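Local coordinates for MMACHC-like protein (Caenorhabditis elegans, PDB 5UJC) that binds cobalamin and probably processes it for B12 trafficking, removing the cyano or alkyl group from cobalt in flavin- or glutathione-dependent reactions, at residues F30-Y35 / F45-D50; S52-L57 / V195-F200. All coordinates share one frame; numbering follows the deposited sequence.

Contact 1: residues F30-Y35 / F45-D50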
loop_
_atom_site.group_PDB
_atom_site.type_symbol
_atom_site.label_atom_id
_atom_site.label_comp_id
_atom_site.label_asym_id
_atom_site.label_seq_id
_atom_site.Cartn_x
_atom_site.Cartn_y
_atom_site.Cartn_z
ATOM N N PHE A 30 14.219 -2.792 -3.088
ATOM C CA PHE A 30 15.075 -1.911 -2.317
ATOM C C PHE A 30 15.939 -2.681 -1.357
ATOM O O PHE A 30 15.751 -3.880 -1.176
ATOM C CB PHE A 30 14.250 -0.847 -1.577
ATOM C CG PHE A 30 13.343 -1.394 -0.486
ATOM C CD1 PHE A 30 12.121 -1.988 -0.796
ATOM C CD2 PHE A 30 13.684 -1.252 0.851
ATOM C CE1 PHE A 30 11.293 -2.468 0.211
ATOM C CE2 PHE A 30 12.852 -1.700 1.850
ATOM C CZ PHE A 30 11.644 -2.291 1.535
ATOM N N LYS A 31 16.941 -2.001 -0.794
ATOM C CA LYS A 31 17.844 -2.617 0.159
ATOM C C LYS A 31 17.366 -2.284 1.571
ATOM O O LYS A 31 17.022 -1.152 1.855
ATOM C CB LYS A 31 19.275 -2.098 -0.041
ATOM C CG LYS A 31 19.859 -2.410 -1.404
ATOM C CD LYS A 31 21.262 -1.842 -1.559
ATOM C CE LYS A 31 21.268 -0.315 -1.632
ATOM N NZ LYS A 31 22.466 0.184 -2.357
ATOM N N ILE A 32 17.455 -3.231 2.485
ATOM C CA ILE A 32 17.056 -2.968 3.850
ATOM C C ILE A 32 17.866 -1.795 4.436
ATOM O O ILE A 32 17.324 -0.984 5.181
ATOM C CB ILE A 32 17.204 -4.231 4.748
ATOM C CG1 ILE A 32 16.171 -5.301 4.361
ATOM C CG2 ILE A 32 17.078 -3.871 6.227
ATOM C CD1 ILE A 32 14.727 -4.888 4.559
ATOM N N GLY A 33 19.150 -1.691 4.075
ATOM C CA GLY A 33 19.981 -0.586 4.574
ATOM C C GLY A 33 19.419 0.796 4.230
ATOM O O GLY A 33 19.562 1.757 5.012
ATOM N N SER A 34 18.781 0.909 3.070
ATOM C CA SER A 34 18.180 2.179 2.667
ATOM C C SER A 34 17.025 2.540 3.575
ATOM O O SER A 34 16.862 3.692 3.957
ATOM C CB SER A 34 17.711 2.115 1.234
ATOM O OG SER A 34 18.802 1.871 0.357
ATOM N N TYR A 35 16.233 1.547 3.942
ATOM C CA TYR A 35 15.158 1.757 4.891
ATOM C C TYR A 35 15.699 2.137 6.283
ATOM O O TYR A 35 15.231 3.098 6.904
ATOM C CB TYR A 35 14.290 0.495 4.990
ATOM C CG TYR A 35 13.177 0.591 6.009
ATOM C CD1 TYR A 35 11.941 1.133 5.675
ATOM C CD2 TYR A 35 13.365 0.138 7.319
ATOM C CE1 TYR A 35 10.933 1.216 6.591
ATOM C CE2 TYR A 35 12.347 0.187 8.239
ATOM C CZ TYR A 35 11.132 0.739 7.880
ATOM O OH TYR A 35 10.091 0.816 8.788
ATOM N N PHE A 45 12.080 1.160 14.696
ATOM C CA PHE A 45 11.658 0.660 13.408
ATOM C C PHE A 45 12.789 -0.006 12.616
ATOM O O PHE A 45 12.548 -0.615 11.604
ATOM C CB PHE A 45 11.055 1.815 12.593
ATOM C CG PHE A 45 9.769 2.318 13.159
ATOM C CD1 PHE A 45 8.613 1.599 12.989
ATOM C CD2 PHE A 45 9.732 3.486 13.915
ATOM C CE1 PHE A 45 7.435 2.026 13.547
ATOM C CE2 PHE A 45 8.555 3.931 14.452
ATOM C CZ PHE A 45 7.400 3.210 14.251
ATOM N N ALA A 46 14.038 0.160 13.051
ATOM C CA ALA A 46 15.157 -0.455 12.341
ATOM C C ALA A 46 14.937 -1.982 12.218
ATOM O O ALA A 46 14.537 -2.622 13.166
ATOM C CB ALA A 46 16.461 -0.161 13.061
ATOM N N LEU A 47 15.182 -2.532 11.033
ATOM C CA LEU A 47 14.943 -3.932 10.783
ATOM C C LEU A 47 16.239 -4.727 10.941
ATOM O O LEU A 47 17.314 -4.243 10.555
ATOM C CB LEU A 47 14.397 -4.120 9.375
ATOM C CG LEU A 47 13.059 -3.441 9.118
ATOM C CD1 LEU A 47 12.740 -3.428 7.616
ATOM C CD2 LEU A 47 11.954 -4.143 9.894
ATOM N N PRO A 48 16.140 -5.964 11.478
ATOM C CA PRO A 48 17.326 -6.726 11.881
ATOM C C PRO A 48 17.923 -7.572 10.733
ATOM O O PRO A 48 18.007 -8.786 10.835
ATOM C CB PRO A 48 16.786 -7.619 12.996
ATOM C CG PRO A 48 15.396 -7.897 12.572
ATOM C CD PRO A 48 14.902 -6.596 11.985
ATOM N N TYR A 49 18.329 -6.901 9.667
ATOM C CA TYR A 49 18.961 -7.544 8.526
ATOM C C TYR A 49 20.136 -6.721 8.086
ATOM O O TYR A 49 20.143 -5.490 8.257
ATOM C CB TYR A 49 17.960 -7.685 7.357
ATOM C CG TYR A 49 16.717 -8.417 7.740
ATOM C CD1 TYR A 49 16.685 -9.798 7.750
ATOM C CD2 TYR A 49 15.584 -7.731 8.132
ATOM C CE1 TYR A 49 15.561 -10.476 8.165
ATOM C CE2 TYR A 49 14.450 -8.392 8.515
ATOM C CZ TYR A 49 14.445 -9.770 8.542
ATOM O OH TYR A 49 13.329 -10.438 8.934
ATOM N N ASP A 50 21.107 -7.367 7.455
ATOM C CA ASP A 50 22.247 -6.649 6.863
ATOM C C ASP A 50 21.802 -5.624 5.818
ATOM O O ASP A 50 20.762 -5.805 5.144
ATOM C CB ASP A 50 23.241 -7.637 6.226
ATOM C CG ASP A 50 23.930 -8.546 7.261
ATOM O OD1 ASP A 50 23.895 -8.236 8.472
ATOM O OD2 ASP A 50 24.489 -9.588 6.847
HETATM O O HOH W 1 10.089 -0.924 10.781
#
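A chi1 of 177° swings the Tyr35 ring away from its backbone N and toward the loop segment, while Leu47 keeps CG beside its own N (chi1 -62°); the two side chains cross at about a right angle, and CD1 of Leu47 lies 3.6 Å from CD2 of Tyr35. The contact belongs to the strand-to-helix junction of the MMACHC fold, where sheet strand 25-31 runs into helix 32-39 and the loop leading to strand 53-60 folds back along the first turn of that helix. Leu47 approaches the Tyr35 ring obliquely. Its CD1 also meets Ile32, three residues earlier in the helix, at 3.9 Å from Ile32 CD1, so one methyl group bridges two helix side chains. CG2, on the other branch of Ile32, rests 4.1 Å from Tyr49 CB, while Ile32 CB is 3.9 Å from Asp50 O. Ile191 of strand 185-196 packs against both Ile32 and Tyr49 and continues this apolar layer into the sheet.

At the opposite end of the loop segment the contact turns polar. Phe45 O stands at the edge of the Tyr35 ring, in its plane and 3.5 Å from CE2. Asn36 OD1, from the rest of helix 32-39, accepts a hydrogen bond from Leu47 N and holds the loop. The Phe45 ring leads away from the helix to touch the bound co-methylcobalamin, which makes this end of the loop part of the cobalamin pocket. Leu133 N, of a probable substrate-binding residue, is hydrogen-bonded to Tyr35 OH. A single water joins the two segments: it accepts a hydrogen bond from the same Tyr35 OH at 2.6 Å and donates one to Phe45 O, also at 2.6 Å.

Contact 2: residues S52-L57 / V195-F200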
loop_
_atom_site.group_PDB
_atom_site.type_symbol
_atom_site.label_atom_id
_atom_site.label_comp_id
_atom_site.label_asym_id
_atom_site.label_seq_id
_atom_site.Cartn_x
_atom_site.Cartn_y
_atom_site.Cartn_z
ATOM N N SER A 52 22.632 -4.840 2.809
ATOM C CA SER A 52 22.453 -5.188 1.410
ATOM C C SER A 52 21.300 -6.201 1.168
ATOM O O SER A 52 21.083 -6.621 0.048
ATOM C CB SER A 52 23.748 -5.732 0.841
ATOM O OG SER A 52 24.088 -6.966 1.452
ATOM N N THR A 53 20.585 -6.592 2.228
ATOM C CA THR A 53 19.499 -7.554 2.112
ATOM C C THR A 53 18.426 -7.036 1.143
ATOM O O THR A 53 17.973 -5.892 1.256
ATOM C CB THR A 53 18.859 -7.813 3.484
ATOM O OG1 THR A 53 19.851 -8.302 4.385
ATOM C CG2 THR A 53 17.728 -8.826 3.406
ATOM N N MET A 54 18.033 -7.891 0.206
ATOM C CA MET A 54 16.983 -7.574 -0.756
ATOM C C MET A 54 15.595 -7.544 -0.117
ATOM O O MET A 54 15.234 -8.446 0.650
ATOM C CB MET A 54 16.985 -8.624 -1.864
ATOM C CG MET A 54 15.895 -8.445 -2.903
ATOM S SD MET A 54 15.769 -9.878 -3.993
ATOM C CE MET A 54 14.244 -9.529 -4.867
ATOM N N ALA A 55 14.828 -6.512 -0.464
ATOM C CA ALA A 55 13.406 -6.443 -0.147
ATOM C C ALA A 55 12.618 -6.044 -1.390
ATOM O O ALA A 55 13.137 -5.347 -2.280
ATOM C CB ALA A 55 13.161 -5.448 0.970
ATOM N N LEU A 56 11.340 -6.451 -1.408
ATOM C CA LEU A 56 10.373 -6.035 -2.435
ATOM C C LEU A 56 9.171 -5.414 -1.775
ATOM O O LEU A 56 8.521 -6.037 -0.944
ATOM C CB LEU A 56 9.911 -7.213 -3.301
ATOM C CG LEU A 56 10.929 -7.787 -4.268
ATOM C CD1 LEU A 56 10.343 -9.054 -4.897
ATOM C CD2 LEU A 56 11.266 -6.778 -5.353
ATOM N N LEU A 57 8.869 -4.196 -2.183
ATOM C CA LEU A 57 7.651 -3.515 -1.793
ATOM C C LEU A 57 6.565 -3.813 -2.823
ATOM O O LEU A 57 6.744 -3.527 -3.990
ATOM C CB LEU A 57 7.921 -2.008 -1.735
ATOM C CG LEU A 57 6.722 -1.100 -1.483
ATOM C CD1 LEU A 57 6.115 -1.359 -0.113
ATOM C CD2 LEU A 57 7.109 0.358 -1.651
ATOM N N VAL A 195 19.509 -13.150 0.345
ATOM C CA VAL A 195 19.778 -12.545 -0.941
ATOM C C VAL A 195 20.333 -11.136 -0.735
ATOM O O VAL A 195 19.665 -10.275 -0.171
ATOM C CB VAL A 195 18.513 -12.482 -1.828
ATOM C CG1 VAL A 195 18.843 -11.844 -3.153
ATOM C CG2 VAL A 195 17.928 -13.877 -2.020
ATOM N N LYS A 196 21.567 -10.928 -1.181
ATOM C CA LYS A 196 22.264 -9.661 -0.996
ATOM C C LYS A 196 22.464 -8.965 -2.360
ATOM O O LYS A 196 22.887 -9.592 -3.348
ATOM C CB LYS A 196 23.621 -9.891 -0.316
ATOM C CG LYS A 196 23.558 -10.733 0.950
ATOM C CD LYS A 196 22.684 -10.111 2.016
ATOM C CE LYS A 196 22.610 -10.989 3.264
ATOM N NZ LYS A 196 23.944 -11.189 3.888
ATOM N N ILE A 197 22.135 -7.674 -2.393
ATOM C CA ILE A 197 22.144 -6.880 -3.610
ATOM C C ILE A 197 22.909 -5.560 -3.375
ATOM O O ILE A 197 22.406 -4.473 -3.647
ATOM C CB ILE A 197 20.682 -6.628 -4.138
ATOM C CG1 ILE A 197 19.790 -6.058 -3.033
ATOM C CG2 ILE A 197 20.077 -7.931 -4.690
ATOM C CD1 ILE A 197 18.507 -5.403 -3.555
ATOM N N PRO A 198 24.147 -5.662 -2.874
ATOM C CA PRO A 198 24.895 -4.434 -2.513
ATOM C C PRO A 198 25.123 -3.454 -3.685
ATOM O O PRO A 198 25.238 -2.251 -3.461
ATOM C CB PRO A 198 26.231 -4.980 -2.032
ATOM C CG PRO A 198 26.372 -6.286 -2.757
ATOM C CD PRO A 198 24.983 -6.861 -2.739
ATOM N N GLU A 199 25.134 -3.967 -4.912
ATOM C CA GLU A 199 25.392 -3.144 -6.092
ATOM C C GLU A 199 24.138 -2.412 -6.586
ATOM O O GLU A 199 24.224 -1.574 -7.475
ATOM C CB GLU A 199 25.983 -4.002 -7.233
ATOM C CG GLU A 199 25.038 -5.096 -7.805
ATOM C CD GLU A 199 25.203 -6.466 -7.126
ATOM O OE1 GLU A 199 25.743 -7.411 -7.775
ATOM O OE2 GLU A 199 24.764 -6.609 -5.968
ATOM N N PHE A 200 22.970 -2.736 -6.010
ATOM C CA PHE A 200 21.721 -2.174 -6.485
ATOM C C PHE A 200 21.552 -0.728 -6.011
ATOM O O PHE A 200 21.790 -0.405 -4.834
ATOM C CB PHE A 200 20.552 -3.008 -6.008
ATOM C CG PHE A 200 19.212 -2.527 -6.521
ATOM C CD1 PHE A 200 18.912 -2.577 -7.875
ATOM C CD2 PHE A 200 18.265 -1.989 -5.647
ATOM C CE1 PHE A 200 17.690 -2.142 -8.350
ATOM C CE2 PHE A 200 17.029 -1.573 -6.123
ATOM C CZ PHE A 200 16.747 -1.644 -7.476
#
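Two antiparallel strands of the four-stranded sheet meet here at their ends: strand 53-60 begins where strand 185-196 finishes. Thr53 and Lys196 form a non-hydrogen-bonded pair, their CA atoms 4.7 Å apart, flanked by two nearly straight backbone bonds. Met54 N donates to Val195 O at 2.9 Å, with 166° at the hydrogen, and Ile197 N donates to Ser52 O over the same length. Ser52 O also receives a CA-H...O contact from Lys196 CA, at 3.4 Å. Beyond the pair the chain leaves the sheet in a type I turn from Ile197 to Phe200.

The side chains divide between the two faces of the sheet. On the face of Thr53 and Lys196, the lysine bends at chi2 (-60°), laying its CB and CD alongside Ser52 OG, with CB at 3.4 Å; its NZ makes a long, weak ion pair with Asp50, whose main-chain oxygen is bonded to Thr53 OG1. On the other face Met54 and Val195 run alongside each other in the same direction, with Met54 SD 3.7 Å from Val195 CG1. Ile197 slants across Met54, bringing CD1 to 3.9 Å from Met54 CB. Helix 5-18 covers this side, where Ala8 and Ile11 touch Met54 and Met5 touches Ile197. Pro198 closes the outer end with its CB 3.9 Å from Ser52 CB. Two main-chain bonds thus set the register of the strand ends; one face packs against the N-terminal helix, while Thr53 has apolar neighbours in Ile32 and Ile191, with its OG1 and Lys196 as polar groups at the edge.

Overall arrangement
From the N terminus, strand 25-31 passes directly into helix 32-39, and contact 1 closes over nine residues, the rest of that helix and the start of the following loop. The chain then enters strand 53-60, where contact 2 opens; it closes only after 137 intervening residues, when strand 185-196 returns alongside. The two contacts are therefore in series, neither nested nor crossed, with centres about 9 Å apart. Strand 53-60 lies between the other two in the sheet, and Phe30 O bonds to Ala55 N to join the contacts directly. Lys31 NZ also reaches Phe200 O, tying the strand-helix junction to the turn beyond strand 185-196.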